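Local coordinates for ECXA (Escherichia coli, PDB 4L63), which binds a zinc ion and is probably a metallopeptidase of the zincin type, at residues S242-F246 with T247-S251; A187-R190 with L191-Q194; M199-G202 with S203-D206; E3-N7 with E8-V12. All blocks are in the same frame, centred on the assembly; numbering follows the deposited sequence. Where two conformers were deposited one is given.

Contact 1 (S242-F246 with T247-S251)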
loop_
_atom_site.group_PDB
_atom_site.type_symbol
_atom_site.label_atom_id
_atom_site.label_comp_id
_atom_site.label_asym_id
_atom_site.label_seq_id
_atom_site.Cartn_x
_atom_site.Cartn_y
_atom_site.Cartn_z
ATOM N N SER A 242 18.625 2.225 10.431
ATOM C CA SER A 242 18.886 2.839 9.131
ATOM C C SER A 242 17.664 3.549 8.569
ATOM O O SER A 242 16.543 3.057 8.680
ATOM C CB SER A 242 19.368 1.789 8.126
ATOM O OG SER A 242 19.543 2.364 6.841
ATOM N N GLY A 243 17.892 4.704 7.951
ATOM C CA GLY A 243 16.823 5.445 7.309
ATOM C C GLY A 243 16.358 4.788 6.021
ATOM O O GLY A 243 15.286 5.109 5.503
ATOM N N ASN A 244 17.164 3.865 5.504
ATOM C CA ASN A 244 16.834 3.166 4.265
ATOM C C ASN A 244 16.211 1.786 4.500
ATOM O O ASN A 244 15.875 1.083 3.546
ATOM C CB ASN A 244 18.083 3.031 3.389
ATOM C CG ASN A 244 17.961 3.793 2.077
ATOM O OD1 ASN A 244 17.149 4.712 1.949
ATOM N ND2 ASN A 244 18.782 3.423 1.102
ATOM N N SER A 245 16.062 1.403 5.765
ATOM C CA SER A 245 15.388 0.153 6.112
ATOM C C SER A 245 13.920 0.220 5.703
ATOM O O SER A 245 13.259 1.224 5.951
ATOM C CB SER A 245 15.495 -0.125 7.607
ATOM O OG SER A 245 14.516 -1.067 8.010
ATOM N N PHE A 246 13.420 -0.835 5.065
ATOM C CA PHE A 246 12.023 -0.861 4.632
ATOM C C PHE A 246 11.087 -0.894 5.836
ATOM O O PHE A 246 9.971 -0.377 5.779
ATOM C CB PHE A 246 11.755 -2.062 3.723
ATOM C CG PHE A 246 12.542 -2.040 2.436
ATOM C CD1 PHE A 246 12.841 -0.839 1.813
ATOM C CD2 PHE A 246 13.001 -3.215 1.869
ATOM C CE1 PHE A 246 13.575 -0.815 0.637
ATOM C CE2 PHE A 246 13.740 -3.196 0.693
ATOM C CZ PHE A 246 14.019 -1.993 0.077
ATOM N N THR A 247 11.529 -1.503 6.930
ATOM C CA THR A 247 10.667 -1.547 8.112
ATOM C C THR A 247 10.538 -0.130 8.689
ATOM O O THR A 247 9.513 0.217 9.276
ATOM C CB THR A 247 11.195 -2.526 9.185
ATOM O OG1 THR A 247 12.471 -2.088 9.645
ATOM C CG2 THR A 247 11.337 -3.924 8.606
ATOM N N ASN A 248 11.576 0.686 8.502
ATOM C CA ASN A 248 11.547 2.075 8.954
ATOM C C ASN A 248 10.854 3.011 7.961
ATOM O O ASN A 248 10.170 3.942 8.368
ATOM C CB ASN A 248 12.970 2.588 9.224
ATOM C CG ASN A 248 13.548 2.048 10.520
ATOM O OD1 ASN A 248 12.809 1.606 11.395
ATOM N ND2 ASN A 248 14.870 2.093 10.651
ATOM N N ARG A 249 11.044 2.773 6.667
ATOM C CA ARG A 249 10.495 3.682 5.659
ATOM C C ARG A 249 8.987 3.559 5.462
ATOM O O ARG A 249 8.338 4.526 5.033
ATOM C CB ARG A 249 11.170 3.469 4.303
ATOM C CG ARG A 249 12.649 3.828 4.257
ATOM C CD ARG A 249 13.208 3.575 2.866
ATOM N NE ARG A 249 12.352 4.172 1.847
ATOM C CZ ARG A 249 12.480 3.981 0.537
ATOM N NH1 ARG A 249 13.425 3.180 0.066
ATOM N NH2 ARG A 249 11.640 4.577 -0.299
ATOM N N PHE A 250 8.441 2.372 5.743
ATOM C CA PHE A 250 7.028 2.101 5.455
ATOM C C PHE A 250 6.291 1.613 6.689
ATOM O O PHE A 250 6.845 0.835 7.455
ATOM C CB PHE A 250 6.884 1.054 4.353
ATOM C CG PHE A 250 7.658 1.368 3.113
ATOM C CD1 PHE A 250 7.225 2.355 2.247
ATOM C CD2 PHE A 250 8.793 0.649 2.789
ATOM C CE1 PHE A 250 7.931 2.634 1.100
ATOM C CE2 PHE A 250 9.504 0.929 1.644
ATOM C CZ PHE A 250 9.080 1.923 0.805
ATOM N N SER A 251 5.040 2.042 6.870
ATOM C CA SER A 251 4.273 1.579 8.028
ATOM C C SER A 251 2.977 0.857 7.643
ATOM O O SER A 251 2.224 0.446 8.521
ATOM C CB SER A 251 3.941 2.749 8.967
ATOM O OG SER A 251 3.003 3.638 8.372
#
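T247 meets S245 at once: its backbone N gives a weak hydrogen bond to S245 OG, and its own OG1 lies 2.8 Å from S245 OG. The hydroxyl of S245 reaches this place because it stands anti to its own backbone nitrogen (chi1 161°), and it accepts a second weak bond from N248 N. The N248 side chain turns back toward the loop, where ND2 donates to S242 O over 2.8 Å in a nearly straight bond (175°) lying in the plane of the amide; G240 O is another acceptor for the same ND2. R249 N is 2.8 Å from S245 O, a backbone hydrogen bond, while R249 CG passes 3.2 Å from G243 O. The arginine then runs alongside F246, bringing NH1 to the edge of that ring, with the guanidinium and ring planes 57° apart; its NH2 bonds to the backbone of another protein. F250 has its N bonded to F246 O and its CE2 3.8 Å from F246 CD1, and its CZ sits toward the rim of one face of the R249 guanidinium. A type I turn with an ST turn at S242 thus leads into a serine N-cap at the start of the short helix 246-249.

Contact 2 (A187-R190 with L191-Q194)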
loop_
_atom_site.group_PDB
_atom_site.type_symbol
_atom_site.label_atom_id
_atom_site.label_comp_id
_atom_site.label_asym_id
_atom_site.label_seq_id
_atom_site.Cartn_x
_atom_site.Cartn_y
_atom_site.Cartn_z
ATOM N N ALA A 187 7.977 5.784 8.109
ATOM C CA ALA A 187 6.630 5.281 8.388
ATOM C C ALA A 187 5.603 5.649 7.322
ATOM O O ALA A 187 4.432 5.870 7.642
ATOM C CB ALA A 187 6.160 5.796 9.760
ATOM N N ARG A 188 6.028 5.719 6.063
ATOM C CA ARG A 188 5.105 6.121 4.999
ATOM C C ARG A 188 3.868 5.234 4.940
ATOM O O ARG A 188 3.959 4.000 5.000
ATOM C CB ARG A 188 5.795 6.095 3.641
ATOM C CG ARG A 188 4.820 6.272 2.478
ATOM C CD ARG A 188 5.531 5.995 1.176
ATOM N NE ARG A 188 6.542 7.018 0.953
ATOM C CZ ARG A 188 7.193 7.184 -0.192
ATOM N NH1 ARG A 188 8.088 8.158 -0.310
ATOM N NH2 ARG A 188 6.936 6.384 -1.220
ATOM N N CYS A 189 2.713 5.872 4.815
ATOM C CA CYS A 189 1.488 5.132 4.569
ATOM C C CYS A 189 0.522 6.012 3.807
ATOM O O CYS A 189 -0.078 6.928 4.368
ATOM C CB CYS A 189 0.867 4.645 5.870
ATOM S SG CYS A 189 -0.660 3.702 5.560
ATOM N N ARG A 190 0.417 5.751 2.510
ATOM C CA ARG A 190 -0.505 6.494 1.660
ATOM C C ARG A 190 -1.839 5.790 1.499
ATOM O O ARG A 190 -2.826 6.414 1.110
ATOM C CB ARG A 190 0.110 6.725 0.282
ATOM C CG ARG A 190 1.279 7.700 0.313
ATOM C CD ARG A 190 2.033 7.637 -0.998
ATOM N NE ARG A 190 2.653 6.328 -1.169
ATOM C CZ ARG A 190 3.533 6.045 -2.122
ATOM N NH1 ARG A 190 3.894 6.984 -2.985
ATOM N NH2 ARG A 190 4.054 4.829 -2.207
ATOM N N LEU A 191 -1.875 4.495 1.800
ATOM C CA LEU A 191 -3.108 3.712 1.574
ATOM C C LEU A 191 -4.202 3.903 2.622
ATOM O O LEU A 191 -5.364 3.604 2.358
ATOM C CB LEU A 191 -2.765 2.223 1.470
ATOM C CG LEU A 191 -2.050 1.821 0.174
ATOM C CD1 LEU A 191 -1.503 0.393 0.276
ATOM C CD2 LEU A 191 -3.017 1.919 -1.001
ATOM N N LEU A 192 -3.853 4.396 3.803
ATOM C CA LEU A 192 -4.867 4.547 4.861
ATOM C C LEU A 192 -5.228 6.018 5.056
ATOM O O LEU A 192 -4.356 6.837 5.360
ATOM C CB LEU A 192 -4.366 3.938 6.179
ATOM C CG LEU A 192 -4.185 2.414 6.185
ATOM C CD1 LEU A 192 -3.519 1.920 7.481
ATOM C CD2 LEU A 192 -5.499 1.698 5.976
ATOM N N ASN A 193 -6.501 6.366 4.864
ATOM C CA ASN A 193 -6.909 7.753 5.063
ATOM C C ASN A 193 -6.813 8.114 6.545
ATOM O O ASN A 193 -6.930 7.246 7.415
ATOM C CB ASN A 193 -8.327 8.013 4.537
ATOM C CG ASN A 193 -8.660 9.509 4.474
ATOM O OD1 ASN A 193 -7.793 10.347 4.193
ATOM N ND2 ASN A 193 -9.915 9.846 4.745
ATOM N N GLN A 194 -6.573 9.394 6.816
ATOM C CA GLN A 194 -6.264 9.877 8.157
ATOM C C GLN A 194 -6.208 11.408 8.142
ATOM O O GLN A 194 -6.193 12.033 7.074
ATOM C CB GLN A 194 -4.929 9.308 8.654
ATOM C CG GLN A 194 -3.786 9.472 7.652
ATOM C CD GLN A 194 -2.497 8.808 8.102
ATOM O OE1 GLN A 194 -1.768 9.330 8.956
ATOM N NE2 GLN A 194 -2.223 7.629 7.555
#
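C189 and L192 make the main side-chain contact here, with the cysteine sulfur set against the leucine. Going out along C189, CB packs against the hydroxyl of S251, which belongs to the C-terminal part of the chain. SG stands anti to the backbone N (chi1 -179°), a setting that carries it forward along the chain to L192. There it touches the leucine along its length, at 3.8 Å from L192 CB and 3.9 Å from L192 CD1, and lies 3.7 Å from the backbone nitrogen L192 N. Its covalent partner is C252 SG; the disulfide fixes the sulfur, and L192 packs along it. Further on, Q194 turns its amide back over the bend: NE2 donates to L192 O over 3.2 Å, the acceptor lying in the amide plane. N229 OD1 also accepts from that NE2, and N229 ND2 reaches C189 O, so a single asparagine grips both halves of the bend. The backbone N of L191 is buried with no hydrogen-bonding partner in the model. The bend follows strand 181-186; A187, C189, L192 and Q194 lie against helix 228-239, with R228 touching the last three, while R190 and L191 pack on other protein chains.

Contact 3 (M199-G202 with S203-D206)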
loop_
_atom_site.group_PDB
_atom_site.type_symbol
_atom_site.label_atom_id
_atom_site.label_comp_id
_atom_site.label_asym_id
_atom_site.label_seq_id
_atom_site.Cartn_x
_atom_site.Cartn_y
_atom_site.Cartn_z
ATOM N N MET A 199 2.576 17.716 12.416
ATOM C CA MET A 199 3.928 18.214 12.141
ATOM C C MET A 199 4.027 18.899 10.781
ATOM O O MET A 199 5.125 19.034 10.232
ATOM C CB MET A 199 4.948 17.080 12.210
ATOM C CG MET A 199 4.906 16.298 13.508
ATOM S SD MET A 199 5.136 17.387 14.935
ATOM C CE MET A 199 6.808 18.004 14.656
ATOM N N LEU A 200 2.886 19.303 10.232
ATOM C CA LEU A 200 2.875 20.164 9.052
ATOM C C LEU A 200 3.777 21.367 9.294
ATOM O O LEU A 200 3.818 21.904 10.401
ATOM C CB LEU A 200 1.459 20.639 8.727
ATOM C CG LEU A 200 0.490 19.596 8.176
ATOM C CD1 LEU A 200 -0.846 20.256 7.842
ATOM C CD2 LEU A 200 1.077 18.882 6.965
ATOM N N ASN A 201 4.520 21.770 8.268
ATOM C CA ASN A 201 5.347 22.961 8.363
ATOM C C ASN A 201 4.448 24.191 8.466
ATOM O O ASN A 201 3.662 24.475 7.556
ATOM C CB ASN A 201 6.286 23.058 7.157
ATOM C CG ASN A 201 7.413 24.046 7.369
ATOM O OD1 ASN A 201 7.225 25.092 7.989
ATOM N ND2 ASN A 201 8.591 23.724 6.841
ATOM N N GLY A 202 4.557 24.911 9.580
ATOM C CA GLY A 202 3.676 26.031 9.863
ATOM C C GLY A 202 3.929 27.232 8.975
ATOM O O GLY A 202 3.111 28.154 8.907
ATOM N N SER A 203 5.072 27.226 8.296
ATOM C CA SER A 203 5.390 28.263 7.322
ATOM C C SER A 203 4.572 28.086 6.047
ATOM O O SER A 203 4.393 29.030 5.281
ATOM C CB SER A 203 6.885 28.250 6.984
ATOM O OG SER A 203 7.678 28.601 8.108
ATOM N N ASN A 204 4.072 26.873 5.825
ATOM C CA ASN A 204 3.408 26.542 4.566
ATOM C C ASN A 204 1.959 26.071 4.728
ATOM O O ASN A 204 1.200 26.054 3.762
ATOM C CB ASN A 204 4.213 25.471 3.821
ATOM C CG ASN A 204 5.701 25.788 3.769
ATOM O OD1 ASN A 204 6.492 25.280 4.574
ATOM N ND2 ASN A 204 6.089 26.642 2.829
ATOM N N TYR A 205 1.580 25.683 5.939
ATOM C CA TYR A 205 0.221 25.218 6.206
ATOM C C TYR A 205 -0.330 25.839 7.473
ATOM O O TYR A 205 0.426 26.175 8.384
ATOM C CB TYR A 205 0.168 23.698 6.367
ATOM C CG TYR A 205 0.765 22.889 5.247
ATOM C CD1 TYR A 205 2.122 22.597 5.232
ATOM C CD2 TYR A 205 -0.033 22.372 4.228
ATOM C CE1 TYR A 205 2.679 21.837 4.224
ATOM C CE2 TYR A 205 0.516 21.608 3.210
ATOM C CZ TYR A 205 1.874 21.344 3.217
ATOM O OH TYR A 205 2.444 20.587 2.220
ATOM N N ASP A 206 -1.650 25.984 7.530
ATOM C CA ASP A 206 -2.335 26.210 8.796
ATOM C C ASP A 206 -3.015 24.911 9.198
ATOM O O ASP A 206 -3.975 24.475 8.549
ATOM C CB ASP A 206 -3.360 27.336 8.703
ATOM C CG ASP A 206 -4.077 27.576 10.024
ATOM O OD1 ASP A 206 -3.429 28.043 10.987
ATOM O OD2 ASP A 206 -5.283 27.264 10.107
#
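The backbone carbonyl of N201 collects two donors from the residues that follow. Y205 N lies 2.9 Å from N201 O, almost in line with the C=O bond, while N204 N approaches N201 O at 3.0 Å from above the carbonyl plane. The side chain adds a third bond: with CG anti to its own backbone N (chi1 -165°), N201 places OD1 3.0 Å from S203 N, which makes an Asx turn. Just before this turn in the chain, L200 covers one face of the Y205 ring. Its CD2 stands 4.2 Å above the ring centroid and only 10° off the normal, a CH-pi contact, while L200 CD1 packs on Y205 CB at 3.9 Å; N201 O meets the same ring at its edge.

One step out, N172 holds two amides whose planes are 82° apart, accepting from N201 ND2 through its oxygen and donating to N204 OD1 through its nitrogen. N171 OD1 takes the backbone N of N201. The N201 side chain is about 4 Å from that of the zinc ligand H170 and about 6 Å from the zinc ion itself. M199, just before the turn, rests on H160 and H164 of helix 146-165, consistent with the Met-turn of a metzincin. At the other end D206 caps helix 207-215 through D209 N, so the segment runs from M199, packed on helix 146-165, to the start of helix 207-215.

Contact 4 (E3-N7 with E8-V12)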
loop_
_atom_site.group_PDB
_atom_site.type_symbol
_atom_site.label_atom_id
_atom_site.label_comp_id
_atom_site.label_asym_id
_atom_site.label_seq_id
_atom_site.Cartn_x
_atom_site.Cartn_y
_atom_site.Cartn_z
ATOM N N GLU A 3 -12.948 13.811 4.437
ATOM C CA GLU A 3 -12.350 13.969 3.118
ATOM C C GLU A 3 -11.029 13.220 3.025
ATOM O O GLU A 3 -10.566 12.627 4.001
ATOM C CB GLU A 3 -12.134 15.445 2.801
ATOM C CG GLU A 3 -13.338 16.124 2.181
ATOM C CD GLU A 3 -12.999 17.491 1.634
ATOM O OE1 GLU A 3 -11.810 17.723 1.330
ATOM O OE2 GLU A 3 -13.914 18.333 1.513
ATOM N N ARG A 4 -10.410 13.255 1.853
ATOM C CA ARG A 4 -9.162 12.535 1.675
ATOM C C ARG A 4 -7.951 13.453 1.805
ATOM O O ARG A 4 -7.701 14.298 0.947
ATOM C CB ARG A 4 -9.130 11.833 0.327
ATOM C CG ARG A 4 -8.256 10.597 0.340
ATOM C CD ARG A 4 -7.522 10.449 -0.961
ATOM N NE ARG A 4 -6.633 9.294 -0.954
ATOM C CZ ARG A 4 -6.808 8.213 -1.710
ATOM N NH1 ARG A 4 -7.849 8.130 -2.533
ATOM N NH2 ARG A 4 -5.936 7.217 -1.644
ATOM N N THR A 5 -7.201 13.265 2.882
ATOM C CA THR A 5 -5.993 14.041 3.129
ATOM C C THR A 5 -4.953 13.755 2.057
ATOM O O THR A 5 -4.651 12.597 1.783
ATOM C CB THR A 5 -5.421 13.726 4.510
ATOM O OG1 THR A 5 -6.436 13.959 5.494
ATOM C CG2 THR A 5 -4.210 14.604 4.818
ATOM N N PRO A 6 -4.416 14.813 1.431
ATOM C CA PRO A 6 -3.369 14.666 0.414
ATOM C C PRO A 6 -2.135 13.963 0.985
ATOM O O PRO A 6 -1.832 14.137 2.161
ATOM C CB PRO A 6 -3.042 16.114 0.022
ATOM C CG PRO A 6 -4.249 16.901 0.400
ATOM C CD PRO A 6 -4.842 16.214 1.601
ATOM N N ASN A 7 -1.442 13.176 0.169
ATOM C CA ASN A 7 -0.256 12.452 0.643
ATOM C C ASN A 7 0.763 13.370 1.299
ATOM O O ASN A 7 1.357 13.023 2.321
ATOM C CB ASN A 7 0.392 11.700 -0.521
ATOM C CG ASN A 7 -0.418 10.487 -0.929
ATOM O OD1 ASN A 7 -1.273 10.020 -0.167
ATOM N ND2 ASN A 7 -0.160 9.971 -2.130
ATOM N N GLU A 8 0.955 14.548 0.718
ATOM C CA GLU A 8 1.967 15.474 1.229
ATOM C C GLU A 8 1.691 15.886 2.679
ATOM O O GLU A 8 2.616 16.188 3.428
ATOM C CB GLU A 8 2.066 16.711 0.334
ATOM C CG GLU A 8 3.200 17.692 0.717
ATOM C CD GLU A 8 4.594 17.066 0.707
ATOM O OE1 GLU A 8 4.803 16.038 0.025
ATOM O OE2 GLU A 8 5.496 17.621 1.378
ATOM N N GLU A 9 0.424 15.868 3.084
ATOM C CA GLU A 9 0.069 16.221 4.469
ATOM C C GLU A 9 0.099 15.033 5.431
ATOM O O GLU A 9 -0.073 15.210 6.638
ATOM C CB GLU A 9 -1.318 16.869 4.504
ATOM C CG GLU A 9 -1.391 18.197 3.761
ATOM C CD GLU A 9 -2.796 18.785 3.752
ATOM O OE1 GLU A 9 -3.561 18.524 4.704
ATOM O OE2 GLU A 9 -3.142 19.487 2.774
ATOM N N LYS A 10 0.313 13.832 4.896
ATOM C CA LYS A 10 0.430 12.621 5.712
ATOM C C LYS A 10 1.873 12.142 5.791
ATOM O O LYS A 10 2.148 11.097 6.382
ATOM C CB LYS A 10 -0.424 11.484 5.144
ATOM C CG LYS A 10 -1.861 11.820 4.893
ATOM C CD LYS A 10 -2.652 10.573 4.515
ATOM C CE LYS A 10 -2.276 9.996 3.136
ATOM N NZ LYS A 10 -3.220 8.849 2.807
ATOM N N LYS A 11 2.773 12.881 5.149
ATOM C CA LYS A 11 4.186 12.510 5.083
ATOM C C LYS A 11 4.867 12.907 6.371
ATOM O O LYS A 11 4.707 14.036 6.821
ATOM C CB LYS A 11 4.869 13.198 3.892
ATOM C CG LYS A 11 6.342 12.866 3.734
ATOM C CD LYS A 11 6.959 13.722 2.620
ATOM C CE LYS A 11 6.561 13.208 1.248
ATOM N NZ LYS A 11 7.060 14.093 0.158
ATOM N N VAL A 12 5.640 11.990 6.944
ATOM C CA VAL A 12 6.272 12.210 8.234
ATOM C C VAL A 12 7.775 12.076 8.072
ATOM O O VAL A 12 8.252 11.110 7.476
ATOM C CB VAL A 12 5.762 11.201 9.290
ATOM C CG1 VAL A 12 6.514 11.368 10.623
ATOM C CG2 VAL A 12 4.262 11.366 9.473
HETATM O O HOH W 1 -3.854 8.638 -0.369
HETATM O O HOH W 2 -5.492 10.201 3.010
#
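Near the N terminus, before strand 12-16, P6 and N7 bond to E9 and K10 in two overlapping type I beta turns, P6-E9 and N7-K10. E9 N is 3.0 Å from P6 O and K10 N is 2.9 Å from N7 O, both donors above the carbonyl plane. The apolar contact centres on T5: CG2, anti to the backbone N, touches K10 CG at 3.6 Å and E9 CB at 3.7 Å, where the threonine crosses the E9 side chain at about a right angle. The P6 ring makes a van der Waals contact with the carboxylate of E9 (P6 CG to E9 OE2 3.7 Å), and E9 OE2 is salt-bridged to R210.

In the polar part, K10 NZ donates to a water 2.7 Å away that in turn donates to T5 O, and to a second water, which also accepts from R4 NH2 and can donate to N7 OD1; it also donates to R190 O, and weakly to L192 O. N7 ND2 bonds to the backbone of another protein. A salt bridge within 8-12 joins E8 and K11: E8 bends at chi2 (58°), and its OE1 receives K11 NZ at 3.0 Å on the syn side, the one facing OE2.

Overall arrangement
All four contacts are local, within continuous stretches of chain; none nests in or crosses another. Contact 4 comes first, closing a turn near the N terminus before strand 12-16. Contact 2 follows strand 181-186 and touches contact 4, where T5 OG1 meets Q194 O and E3 O meets N193 ND2, their centres about 8 Å apart. Contact 3 lies later in the same loop, beside the zinc site, and reaches contact 4 where Y205 packs on E8 and L200 on E9. Contact 1 is last: R249 O and S251 OG bond back to R188 and A187, tying helix 246-249 to contact 2. Contact 4 thus joins contacts 2 and 3, which do not touch each other.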